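PDB 5C86: kelch domain-containing protein from Colletotrichum graminicola M1.001, which probably oxidises alcohols to aldehydes at a copper centre, as a fungal member of the AA5 family to which galactose oxidase and glyoxal oxidase belong. Local coordinates for residues A[19-24]-A[416-421]; A[251-256]-A[271-276]; A[386-391]-A[402-407]. All blocks are in the same frame, centred on the assembly; numbering follows the deposited sequence. Where two conformers were deposited one is given.

Interaction 1 of 3, residues A[19-24]-A[416-421]; sequences VALVPE and IRVSAT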
# COMPACT_ATOMS: atom_id res chain seq x y z
N VAL A 19 -0.95 8.94 2.17
CA VAL A 19 0.26 8.89 2.97
C VAL A 19 1.32 8.08 2.28
O VAL A 19 0.98 7.15 1.52
CB VAL A 19 0.05 8.36 4.37
CG1 VAL A 19 -1.01 9.16 5.14
CG2 VAL A 19 -0.32 6.88 4.39
N ALA A 20 2.59 8.41 2.55
CA ALA A 20 3.72 7.69 1.93
C ALA A 20 4.83 7.59 2.93
O ALA A 20 5.09 8.57 3.67
CB ALA A 20 4.24 8.37 0.72
N LEU A 21 5.51 6.45 2.97
CA LEU A 21 6.69 6.32 3.85
C LEU A 21 7.87 6.78 3.06
O LEU A 21 8.10 6.35 1.94
CB LEU A 21 6.87 4.86 4.29
CG LEU A 21 8.03 4.66 5.25
CD1 LEU A 21 7.66 5.18 6.58
CD2 LEU A 21 8.31 3.20 5.38
N VAL A 22 8.66 7.72 3.62
CA VAL A 22 9.79 8.27 2.90
C VAL A 22 11.01 7.28 3.04
O VAL A 22 11.41 6.94 4.15
CB VAL A 22 10.15 9.63 3.51
CG1 VAL A 22 11.36 10.20 2.81
CG2 VAL A 22 8.93 10.60 3.44
N PRO A 23 11.54 6.85 1.91
CA PRO A 23 12.73 5.99 2.04
C PRO A 23 13.86 6.60 2.83
O PRO A 23 14.03 7.81 2.87
CB PRO A 23 13.15 5.77 0.61
CG PRO A 23 11.94 5.91 -0.22
CD PRO A 23 11.15 6.99 0.52
N GLU A 24 14.60 5.74 3.54
CA GLU A 24 15.85 6.04 4.27
C GLU A 24 15.58 6.72 5.57
O GLU A 24 16.06 6.28 6.60
CB GLU A 24 16.87 6.86 3.45
CG GLU A 24 17.70 6.03 2.53
CD GLU A 24 18.63 6.85 1.68
OE1 GLU A 24 18.90 8.05 2.00
OE2 GLU A 24 18.99 6.27 0.64
N ILE A 416 10.22 -5.86 3.25
CA ILE A 416 8.86 -5.33 2.96
C ILE A 416 8.99 -4.11 2.13
O ILE A 416 9.74 -3.19 2.49
CB ILE A 416 8.07 -5.05 4.25
CG1 ILE A 416 7.79 -6.37 5.01
CG2 ILE A 416 6.72 -4.41 3.92
CD1 ILE A 416 6.83 -6.27 6.14
N ARG A 417 8.34 -4.09 0.99
CA ARG A 417 8.51 -2.99 0.09
C ARG A 417 7.91 -1.68 0.61
O ARG A 417 6.76 -1.67 1.14
CB ARG A 417 7.92 -3.34 -1.25
CG ARG A 417 8.44 -2.47 -2.42
CD ARG A 417 8.15 -3.09 -3.79
NE ARG A 417 8.53 -2.23 -4.89
CZ ARG A 417 7.90 -1.10 -5.20
NH1 ARG A 417 6.79 -0.79 -4.65
NH2 ARG A 417 8.37 -0.30 -6.14
N VAL A 418 8.68 -0.59 0.52
CA VAL A 418 8.21 0.71 1.00
C VAL A 418 7.04 1.17 0.16
O VAL A 418 7.01 1.00 -1.07
CB VAL A 418 9.38 1.72 0.96
CG1 VAL A 418 8.98 3.14 1.23
CG2 VAL A 418 10.54 1.27 1.85
N SER A 419 6.05 1.76 0.82
CA SER A 419 4.77 1.97 0.15
C SER A 419 4.07 3.29 0.52
O SER A 419 4.62 4.11 1.21
CB SER A 419 3.84 0.73 0.33
OG SER A 419 3.43 0.66 1.67
N ALA A 420 2.89 3.41 -0.07
CA ALA A 420 2.08 4.61 -0.01
C ALA A 420 0.67 4.16 -0.24
O ALA A 420 0.40 3.16 -0.90
CB ALA A 420 2.47 5.60 -1.09
N THR A 421 -0.29 4.94 0.30
CA THR A 421 -1.68 4.53 0.15
C THR A 421 -2.64 5.70 0.14
O THR A 421 -2.41 6.71 0.78
CB THR A 421 -2.13 3.56 1.30
OG1 THR A 421 -3.36 2.89 0.95
CG2 THR A 421 -2.32 4.17 2.68

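Interaction 2 of 3, residues A[251-256]-A[271-276]; sequences TSNAHI and LANGKY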
# COMPACT_ATOMS: atom_id res chain seq x y z
N THR A 251 -18.85 -6.63 3.10
CA THR A 251 -18.71 -8.01 3.61
C THR A 251 -17.53 -8.21 4.52
O THR A 251 -16.67 -7.33 4.67
CB THR A 251 -18.55 -9.03 2.48
OG1 THR A 251 -17.19 -9.05 2.00
CG2 THR A 251 -19.51 -8.81 1.39
N SER A 252 -17.48 -9.40 5.13
CA SER A 252 -16.40 -9.84 5.92
C SER A 252 -15.73 -11.02 5.20
O SER A 252 -15.05 -11.83 5.85
CB SER A 252 -16.83 -10.21 7.36
OG SER A 252 -17.93 -11.15 7.31
N ASN A 253 -15.92 -11.14 3.89
CA ASN A 253 -15.35 -12.25 3.15
C ASN A 253 -13.84 -12.12 3.08
O ASN A 253 -13.27 -11.05 2.90
CB ASN A 253 -15.90 -12.34 1.74
CG ASN A 253 -17.38 -12.69 1.68
OD1 ASN A 253 -18.00 -13.12 2.64
ND2 ASN A 253 -17.92 -12.54 0.54
N ALA A 254 -13.15 -13.25 3.19
CA ALA A 254 -11.67 -13.34 3.34
C ALA A 254 -11.22 -14.47 2.38
O ALA A 254 -11.74 -15.59 2.44
CB ALA A 254 -11.28 -13.58 4.71
N HIS A 255 -10.22 -14.20 1.56
CA HIS A 255 -9.68 -15.17 0.58
C HIS A 255 -8.17 -15.07 0.53
O HIS A 255 -7.58 -14.01 0.84
CB HIS A 255 -10.18 -14.97 -0.84
CG HIS A 255 -11.64 -15.18 -0.98
ND1 HIS A 255 -12.59 -14.23 -0.66
CD2 HIS A 255 -12.33 -16.29 -1.37
CE1 HIS A 255 -13.81 -14.73 -0.88
NE2 HIS A 255 -13.67 -15.98 -1.31
N ILE A 256 -7.51 -16.20 0.24
CA ILE A 256 -6.12 -16.20 -0.16
C ILE A 256 -6.02 -16.65 -1.60
O ILE A 256 -6.53 -17.72 -1.93
CB ILE A 256 -5.25 -17.12 0.76
CG1 ILE A 256 -5.08 -16.55 2.17
CG2 ILE A 256 -3.90 -17.43 0.07
CD1 ILE A 256 -4.53 -17.57 3.18
N LEU A 271 -11.56 -18.39 3.33
CA LEU A 271 -11.28 -18.54 4.69
C LEU A 271 -12.60 -18.28 5.46
O LEU A 271 -13.60 -17.80 4.86
CB LEU A 271 -10.30 -17.46 5.16
CG LEU A 271 -9.01 -17.39 4.29
CD1 LEU A 271 -8.38 -16.02 4.26
CD2 LEU A 271 -8.11 -18.44 4.89
N ALA A 272 -12.59 -18.57 6.74
CA ALA A 272 -13.66 -18.18 7.63
C ALA A 272 -13.75 -16.65 7.53
O ALA A 272 -12.71 -15.95 7.44
CB ALA A 272 -13.43 -18.62 9.04
N ASN A 273 -14.96 -16.12 7.54
CA ASN A 273 -15.10 -14.67 7.51
C ASN A 273 -14.49 -14.03 8.71
O ASN A 273 -14.43 -14.59 9.82
CB ASN A 273 -16.58 -14.30 7.48
CG ASN A 273 -17.17 -14.43 6.10
OD1 ASN A 273 -16.92 -15.37 5.35
ND2 ASN A 273 -17.93 -13.39 5.70
N GLY A 274 -14.07 -12.77 8.59
CA GLY A 274 -13.63 -12.03 9.71
C GLY A 274 -14.88 -11.63 10.57
O GLY A 274 -16.01 -11.85 10.18
N LYS A 275 -14.63 -11.15 11.78
CA LYS A 275 -15.72 -10.79 12.64
C LYS A 275 -16.43 -9.53 12.19
O LYS A 275 -17.63 -9.36 12.45
CB LYS A 275 -15.21 -10.58 14.00
CG LYS A 275 -16.25 -10.31 15.03
CD LYS A 275 -15.61 -10.18 16.43
CE LYS A 275 -16.61 -10.21 17.60
NZ LYS A 275 -17.99 -9.87 17.23
N TYR A 276 -15.75 -8.63 11.49
CA TYR A 276 -16.31 -7.32 11.17
C TYR A 276 -16.31 -7.09 9.69
O TYR A 276 -15.23 -7.10 9.05
CB TYR A 276 -15.50 -6.27 11.90
CG TYR A 276 -15.49 -6.42 13.39
CD1 TYR A 276 -16.66 -6.20 14.14
CD2 TYR A 276 -14.32 -6.77 14.08
CE1 TYR A 276 -16.65 -6.37 15.50
CE2 TYR A 276 -14.32 -6.92 15.42
CZ TYR A 276 -15.49 -6.71 16.12
OH TYR A 276 -15.48 -6.89 17.51
O HOH W 1 -14.76 -15.68 3.67

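Interaction 3 of 3, residues A[386-391]-A[402-407]; sequences VIQSLS and TITMQD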
# COMPACT_ATOMS: atom_id res chain seq x y z
N VAL A 386 18.79 -5.42 16.96
CA VAL A 386 19.29 -4.29 16.21
C VAL A 386 20.15 -4.80 14.99
O VAL A 386 21.08 -5.57 15.21
CB VAL A 386 20.15 -3.39 17.09
CG1 VAL A 386 20.76 -2.26 16.31
CG2 VAL A 386 19.28 -2.82 18.27
N ILE A 387 19.88 -4.26 13.81
CA ILE A 387 20.79 -4.45 12.67
C ILE A 387 21.90 -3.43 12.79
O ILE A 387 21.61 -2.20 12.73
CB ILE A 387 20.07 -4.31 11.33
CG1 ILE A 387 19.02 -5.37 11.26
CG2 ILE A 387 21.11 -4.35 10.15
CD1 ILE A 387 18.16 -5.28 9.99
N GLN A 388 23.13 -3.96 13.00
CA GLN A 388 24.40 -3.23 13.12
C GLN A 388 24.98 -2.85 11.75
O GLN A 388 25.54 -1.76 11.56
CB GLN A 388 25.44 -4.07 13.88
CG GLN A 388 26.75 -3.28 14.11
CD GLN A 388 27.88 -4.14 14.64
OE1 GLN A 388 27.70 -5.33 14.90
NE2 GLN A 388 29.06 -3.55 14.80
N SER A 389 24.84 -3.73 10.77
CA SER A 389 25.31 -3.36 9.42
C SER A 389 24.55 -4.12 8.31
O SER A 389 23.98 -5.16 8.57
CB SER A 389 26.84 -3.57 9.33
OG SER A 389 27.20 -4.92 9.39
N LEU A 390 24.54 -3.55 7.11
CA LEU A 390 24.25 -4.31 5.87
C LEU A 390 25.49 -4.20 5.02
O LEU A 390 26.18 -3.15 4.95
CB LEU A 390 23.11 -3.73 5.10
CG LEU A 390 21.77 -3.68 5.78
CD1 LEU A 390 20.72 -3.14 4.85
CD2 LEU A 390 21.32 -5.07 6.28
N SER A 391 25.77 -5.28 4.28
CA SER A 391 26.89 -5.27 3.36
C SER A 391 26.68 -4.45 2.15
O SER A 391 27.66 -4.14 1.42
CB SER A 391 27.23 -6.69 2.90
OG SER A 391 26.11 -7.28 2.28
N THR A 402 24.63 -9.42 3.41
CA THR A 402 24.98 -9.88 4.71
C THR A 402 24.48 -8.84 5.75
O THR A 402 24.83 -7.64 5.63
CB THR A 402 26.49 -10.12 4.88
OG1 THR A 402 26.88 -11.14 3.94
CG2 THR A 402 26.83 -10.60 6.27
N ILE A 403 23.73 -9.32 6.73
CA ILE A 403 23.08 -8.54 7.76
C ILE A 403 23.86 -8.83 9.03
O ILE A 403 23.89 -10.00 9.41
CB ILE A 403 21.64 -8.94 7.92
CG1 ILE A 403 20.87 -8.83 6.60
CG2 ILE A 403 20.98 -8.11 9.06
CD1 ILE A 403 19.80 -9.85 6.39
N THR A 404 24.41 -7.84 9.68
CA THR A 404 25.12 -8.14 10.98
C THR A 404 24.26 -7.57 12.11
O THR A 404 23.96 -6.40 12.11
CB THR A 404 26.46 -7.46 10.97
OG1 THR A 404 27.21 -7.94 9.85
CG2 THR A 404 27.21 -7.77 12.24
N MET A 405 23.87 -8.44 13.00
CA MET A 405 23.04 -8.16 14.18
C MET A 405 23.93 -7.77 15.31
O MET A 405 25.03 -8.31 15.48
CB MET A 405 22.17 -9.34 14.55
CG MET A 405 21.30 -9.87 13.39
SD MET A 405 20.25 -8.57 12.67
CE MET A 405 19.25 -8.21 14.12
N GLN A 406 23.41 -6.91 16.16
CA GLN A 406 24.13 -6.46 17.37
C GLN A 406 24.39 -7.59 18.34
O GLN A 406 25.53 -7.67 18.89
CB GLN A 406 23.32 -5.35 18.00
CG GLN A 406 24.00 -4.76 19.27
CD GLN A 406 23.08 -3.69 19.81
OE1 GLN A 406 23.05 -2.64 19.27
NE2 GLN A 406 22.21 -4.03 20.72
N ASP A 407 23.40 -8.43 18.58
CA ASP A 407 23.38 -9.49 19.57
C ASP A 407 23.28 -10.86 18.86
O ASP A 407 22.46 -11.07 17.99
CB ASP A 407 22.17 -9.36 20.50
CG ASP A 407 21.85 -7.89 20.88
OD1 ASP A 407 22.69 -7.39 21.68
OD2 ASP A 407 20.85 -7.23 20.34
O HOH W 2 20.46 -7.83 17.87
O HOH W 3 26.90 -6.80 7.31

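Interaction 1 of 3, residues A[19-24]-A[416-421]
Val19 (chi1 -57°) and Thr421 (chi1 -164°) each turn CG2 into the notch between their own backbone N and carbonyl carbon, and with the two side chains lying side by side and pointing the same way, Val19 CG2 meets Thr421 CG2 at 3.8 Å. The pair illustrates how an antiparallel ladder can join residues some 400 positions apart in sequence. Val19 and Thr421 form its hydrogen-bonded pair: Val19 N donates to Thr421 O at 3.0 Å and Thr421 N to Val19 O at 2.8 Å. Ala20 and Ala420 follow as a non-hydrogen-bonded pair, drawn in to a CA to CA distance of 4.0 Å, with Ala20 CB against Ala420 CB on the other face. An almost straight bond (179° at the hydrogen) from Leu21 N to Ser419 O, 3.1 Å, prolongs the ladder. Beyond it the chains part, and Val418 CG1 fills the angle, 3.4 Å from Leu21 O. Ser419 OG bonds to Asn426 and Thr421 OG1 to Val425 O, the Thr421 side chain lying about 7 Å from that of His423, a copper ligand in the metal-bound enzyme. Strand 28-31 flanks Ala20 on its other edge, strand 336-340 packs against Val19 and Leu21, and strand 459-466 receives Pro23 and Val418.

Interaction 2 of 3, residues A[251-256]-A[271-276]
Ser252 and Asn273 open the polar side of this contact, where one amide nitrogen serves two acceptors. Asn273 ND2 donates to Ser252 OG at 2.8 Å, with the hydroxyl oxygen close to the plane of the amide, and to Asn253 OD1 at 3.1 Å. The second bond uses a lone pair in the carbonyl plane of Asn253, whose own amide is turned 81° from that of Asn273. Chi1 of 53° sets Ser252 OG between its backbone N and carbonyl carbon, within range of ND2, while the far end of Asn253 is held by Asp218.

Two backbone bonds run beside this network: Gly274 N to Ser252 O, 3.1 Å, and Leu271 N to Ala254 O, 2.9 Å, the latter with its donor tilted 31° from the carbonyl plane. They tie strand 254-258 and the residues just before it to the chain leaving strand 267-270, an edge strand of a four-stranded antiparallel blade in the Kelch-type beta-propeller. Between the two bonds the chains are bridged by a water, which accepts from Ala254 N at 3.0 Å and lies 2.8 Å from Asn273 OD1 and 2.7 Å from Leu271 O.

The apolar contacts gather round Leu271. Its CD1 reaches Ala254 CB at 3.8 Å and, in one conformer of Ile256, CG1 of that residue close by, the leucine and isoleucine side chains then crossing at about a right angle.

Interaction 3 of 3, residues A[386-391]-A[402-407]
Ile387 and Met405 meet where strands 387-390 and 400-405 run antiparallel, a pairing within the early set domain of the galactose oxidase family that is interrupted by a classic beta bulge. Gln388 and Ser389 both face Thr404, and Thr404 O takes two donors: Gln388 N at 2.7 Å, a bent bond of 136° at the hydrogen, and Ser389 N, which approaches in the carbonyl plane on a lone pair. The extra residue shifts the register by one, and regular pairing resumes with Thr404 N donating to Ser389 O.

The compact part is mostly apolar. Bent at chi2 -56° and chi3 -63°, the chain of Met405 folds back from a CB that leads away from the partner strand, bringing SD to 3.7 Å from Ile387 CG1; its CE also rests by a polar atom, 3.4 Å from Val386 O. Ile403 CG2 lies against Ile387 CG2, while Leu390 CD2 runs alongside Ile403 CG1 at 3.8 Å. Leu463 and Ala465 of strand 459-466 pack against this side, together with Gln476 of strand 476-481.

The face of Ser389 and Thr404, and the Val386 end of the ladder, are looser and more polar. On that face a water links Thr404 OG1, Thr402 O and, in one conformer of Ser389, its OG. Thr402 and Thr404 also have hydroxyl partners on the neighbouring strand, Thr446 and Ser444. At the Val386 end the extended chain of Gln406 crosses obliquely by Val386, its OE1 near the valine CB, and a second water accepts from Val386 N and Asp407 N while donating to Asp407 OD2. At the opposite end the hydroxyl of Ser391 replaces a backbone acceptor, Ser391 OG receiving Thr402 N at 2.8 Å.

In the fold
The three contacts differ with depth. Interaction 1 is wholly buried, about 8 Å from the chain centre, and ties an N-terminal strand to the early set domain close to the copper ligands; its chemistry is backbone bonds and small apolar groups. Interactions 2 and 3, partly buried with their centres about 20 and 27 Å from that of the chain, join segments close in sequence away from the copper site, and both enlist water and polar side chains. In interaction 2 a propeller strand meets a loop; interaction 3 is a strand pair. Interaction 3 and 416-421 both lie in the early set domain, on strands that follow each other in the chain, yet the nearest atoms of interactions 1 and 3 remain about 10 Å apart.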